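Thin, isoform D (PDB 6XG7) probably acts as a zinc-binding ubiquitin ligase linked to fly muscle, its NHL-repeat beta-propeller, the part present here, probably binding partner proteins. Local coordinates at residues G137-P142 against I153-K158. Residues are numbered along the deposited sequence; the frame is centred on the assembly and turned at random. Where two conformers were deposited one is given.
Sequences GKFNYP and IYVCDK
Asp157 reaches from the end of strand 153-157 into the loop that leads to strand 142-147 and binds its backbone. With CG anti to the backbone N (chi1 -177°), the carboxylate is carried up to the main chain of Asn140, whose N lies 2.8 Å from Asp157 OD1, on the syn lone pair, in a fairly straight bond (159° at the hydrogen). Asp157 OD2 is engaged separately, by a salt bridge to Arg162 and hydrogen bonds from Asn160 and Gln164; Arg162 and Gln164 also bind the carbonyl O of Lys138, which ties loop and carboxylate to the same partners. Without the carboxylate, as with an alanine at Asp157, the Asn140 amide would probably lose this acceptor and Arg162 its charged mate.

The carboxylate lies at the edge of the Phe139 ring, Asp157 CG 3.8 Å from Phe139 CD1, with the two planes turned 75° apart. Farther along the ring, Phe139 CE1 touches Val155 CG1 at 3.6 Å, while Pro142 CB sits over one face, offset toward the rim, and also packs on that methyl, 3.8 Å from Val155 CG1.

Pro142 pairs with Asp157 in an antiparallel, non-hydrogen-bonded bridge, where strand 142-147 begins at the edge of its sheet. Next to the bridge, Lys158 N donates to Tyr141 O (3.2 Å). Strand 162-166 flanks strand 153-157 on its other side, within one NHL blade of the propeller.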
loop_
_atom_site.group_PDB
_atom_site.type_symbol
_atom_site.label_atom_id
_atom_site.label_comp_id
_atom_site.label_asym_id
_atom_site.label_seq_id
_atom_site.Cartn_x
_atom_site.Cartn_y
_atom_site.Cartn_z
ATOM N N GLY A 137 0.527 -13.329 15.521
ATOM C CA GLY A 137 0.145 -14.060 14.329
ATOM C C GLY A 137 -1.330 -14.051 14.013
ATOM O O GLY A 137 -1.735 -14.660 13.020
ATOM N N LYS A 138 -2.149 -13.403 14.832
ATOM C CA LYS A 138 -3.554 -13.191 14.543
ATOM C C LYS A 138 -3.781 -11.711 14.272
ATOM O O LYS A 138 -3.017 -10.858 14.733
ATOM C CB LYS A 138 -4.406 -13.678 15.703
ATOM C CG LYS A 138 -4.361 -15.199 15.874
ATOM C CD LYS A 138 -5.421 -15.694 16.811
ATOM C CE LYS A 138 -5.307 -17.198 16.977
ATOM N NZ LYS A 138 -6.367 -17.700 17.881
ATOM N N PHE A 139 -4.832 -11.416 13.513
ATOM C CA PHE A 139 -5.089 -10.075 13.016
ATOM C C PHE A 139 -6.504 -9.614 13.340
ATOM O O PHE A 139 -7.448 -10.403 13.460
ATOM C CB PHE A 139 -4.952 -9.996 11.492
ATOM C CG PHE A 139 -3.638 -10.494 10.958
ATOM C CD1 PHE A 139 -2.516 -9.710 11.056
ATOM C CD2 PHE A 139 -3.528 -11.722 10.352
ATOM C CE1 PHE A 139 -1.291 -10.139 10.557
ATOM C CE2 PHE A 139 -2.318 -12.161 9.852
ATOM C CZ PHE A 139 -1.189 -11.354 9.965
ATOM N N ASN A 140 -6.655 -8.300 13.394
ATOM C CA ASN A 140 -7.970 -7.670 13.307
ATOM C C ASN A 140 -7.886 -6.677 12.157
ATOM O O ASN A 140 -7.497 -5.523 12.343
ATOM C CB ASN A 140 -8.393 -7.001 14.610
ATOM C CG ASN A 140 -9.016 -7.970 15.587
ATOM O OD1 ASN A 140 -9.979 -8.657 15.267
ATOM N ND2 ASN A 140 -8.482 -8.006 16.801
ATOM N N TYR A 141 -8.256 -7.153 10.974
ATOM C CA TYR A 141 -8.324 -6.395 9.729
ATOM C C TYR A 141 -6.923 -6.070 9.226
ATOM O O TYR A 141 -6.489 -4.909 9.256
ATOM C CB TYR A 141 -9.171 -5.123 9.851
ATOM C CG TYR A 141 -10.530 -5.409 10.419
ATOM C CD1 TYR A 141 -11.573 -5.920 9.633
ATOM C CD2 TYR A 141 -10.784 -5.194 11.758
ATOM C CE1 TYR A 141 -12.821 -6.202 10.179
ATOM C CE2 TYR A 141 -12.012 -5.485 12.315
ATOM C CZ TYR A 141 -13.023 -5.977 11.531
ATOM O OH TYR A 141 -14.226 -6.243 12.127
ATOM N N PRO A 142 -6.185 -7.066 8.750
ATOM C CA PRO A 142 -4.912 -6.761 8.094
ATOM C C PRO A 142 -5.180 -5.933 6.852
ATOM O O PRO A 142 -6.105 -6.209 6.086
ATOM C CB PRO A 142 -4.356 -8.141 7.745
ATOM C CG PRO A 142 -5.568 -8.983 7.525
ATOM C CD PRO A 142 -6.598 -8.464 8.515
ATOM N N ILE A 153 7.792 -10.421 5.598
ATOM C CA ILE A 153 6.484 -9.828 5.345
ATOM C C ILE A 153 6.110 -8.925 6.519
ATOM O O ILE A 153 6.160 -9.343 7.682
ATOM C CB ILE A 153 5.422 -10.926 5.134
ATOM C CG1 ILE A 153 5.758 -11.781 3.922
ATOM C CG2 ILE A 153 4.042 -10.314 4.985
ATOM C CD1 ILE A 153 4.907 -13.040 3.808
ATOM N N TYR A 154 5.712 -7.696 6.214
ATOM C CA TYR A 154 5.328 -6.706 7.212
ATOM C C TYR A 154 3.873 -6.338 6.967
ATOM O O TYR A 154 3.517 -5.944 5.849
ATOM C CB TYR A 154 6.193 -5.440 7.092
ATOM C CG TYR A 154 7.684 -5.648 7.264
ATOM C CD1 TYR A 154 8.438 -6.279 6.280
ATOM C CD2 TYR A 154 8.335 -5.223 8.410
ATOM C CE1 TYR A 154 9.786 -6.487 6.426
ATOM C CE2 TYR A 154 9.692 -5.435 8.574
ATOM C CZ TYR A 154 10.410 -6.059 7.573
ATOM O OH TYR A 154 11.768 -6.254 7.753
ATOM N N VAL A 155 3.046 -6.454 8.006
ATOM C CA VAL A 155 1.599 -6.316 7.904
ATOM C C VAL A 155 1.118 -5.211 8.835
ATOM O O VAL A 155 1.436 -5.209 10.028
ATOM C CB VAL A 155 0.881 -7.621 8.296
ATOM C CG1 VAL A 155 -0.649 -7.448 8.194
ATOM C CG2 VAL A 155 1.348 -8.764 7.454
ATOM N N CYS A 156 0.389 -4.303 8.263
ATOM C CA CYS A 156 -0.428 -3.340 9.106
ATOM C C CYS A 156 -1.753 -3.960 9.647
ATOM O O CYS A 156 -2.682 -4.318 8.907
ATOM C CB CYS A 156 -0.850 -2.128 8.289
ATOM S SG CYS A 156 0.446 -0.966 8.010
ATOM N N ASP A 157 -1.717 -4.264 10.924
ATOM C CA ASP A 157 -2.796 -5.002 11.585
ATOM C C ASP A 157 -3.681 -3.927 12.200
ATOM O O ASP A 157 -3.505 -3.526 13.351
ATOM C CB ASP A 157 -2.151 -5.912 12.627
ATOM C CG ASP A 157 -3.134 -6.784 13.346
ATOM O OD1 ASP A 157 -4.333 -6.739 13.010
ATOM O OD2 ASP A 157 -2.679 -7.520 14.251
ATOM N N LYS A 158 -4.628 -3.440 11.394
ATOM C CA LYS A 158 -5.184 -2.104 11.592
ATOM C C LYS A 158 -5.846 -1.956 12.956
ATOM O O LYS A 158 -5.540 -1.019 13.703
ATOM C CB LYS A 158 -6.176 -1.788 10.472
ATOM C CG LYS A 158 -6.782 -0.409 10.600
ATOM C CD LYS A 158 -7.660 -0.070 9.419
ATOM C CE LYS A 158 -9.032 -0.722 9.485
ATOM N NZ LYS A 158 -9.983 -0.039 10.422
#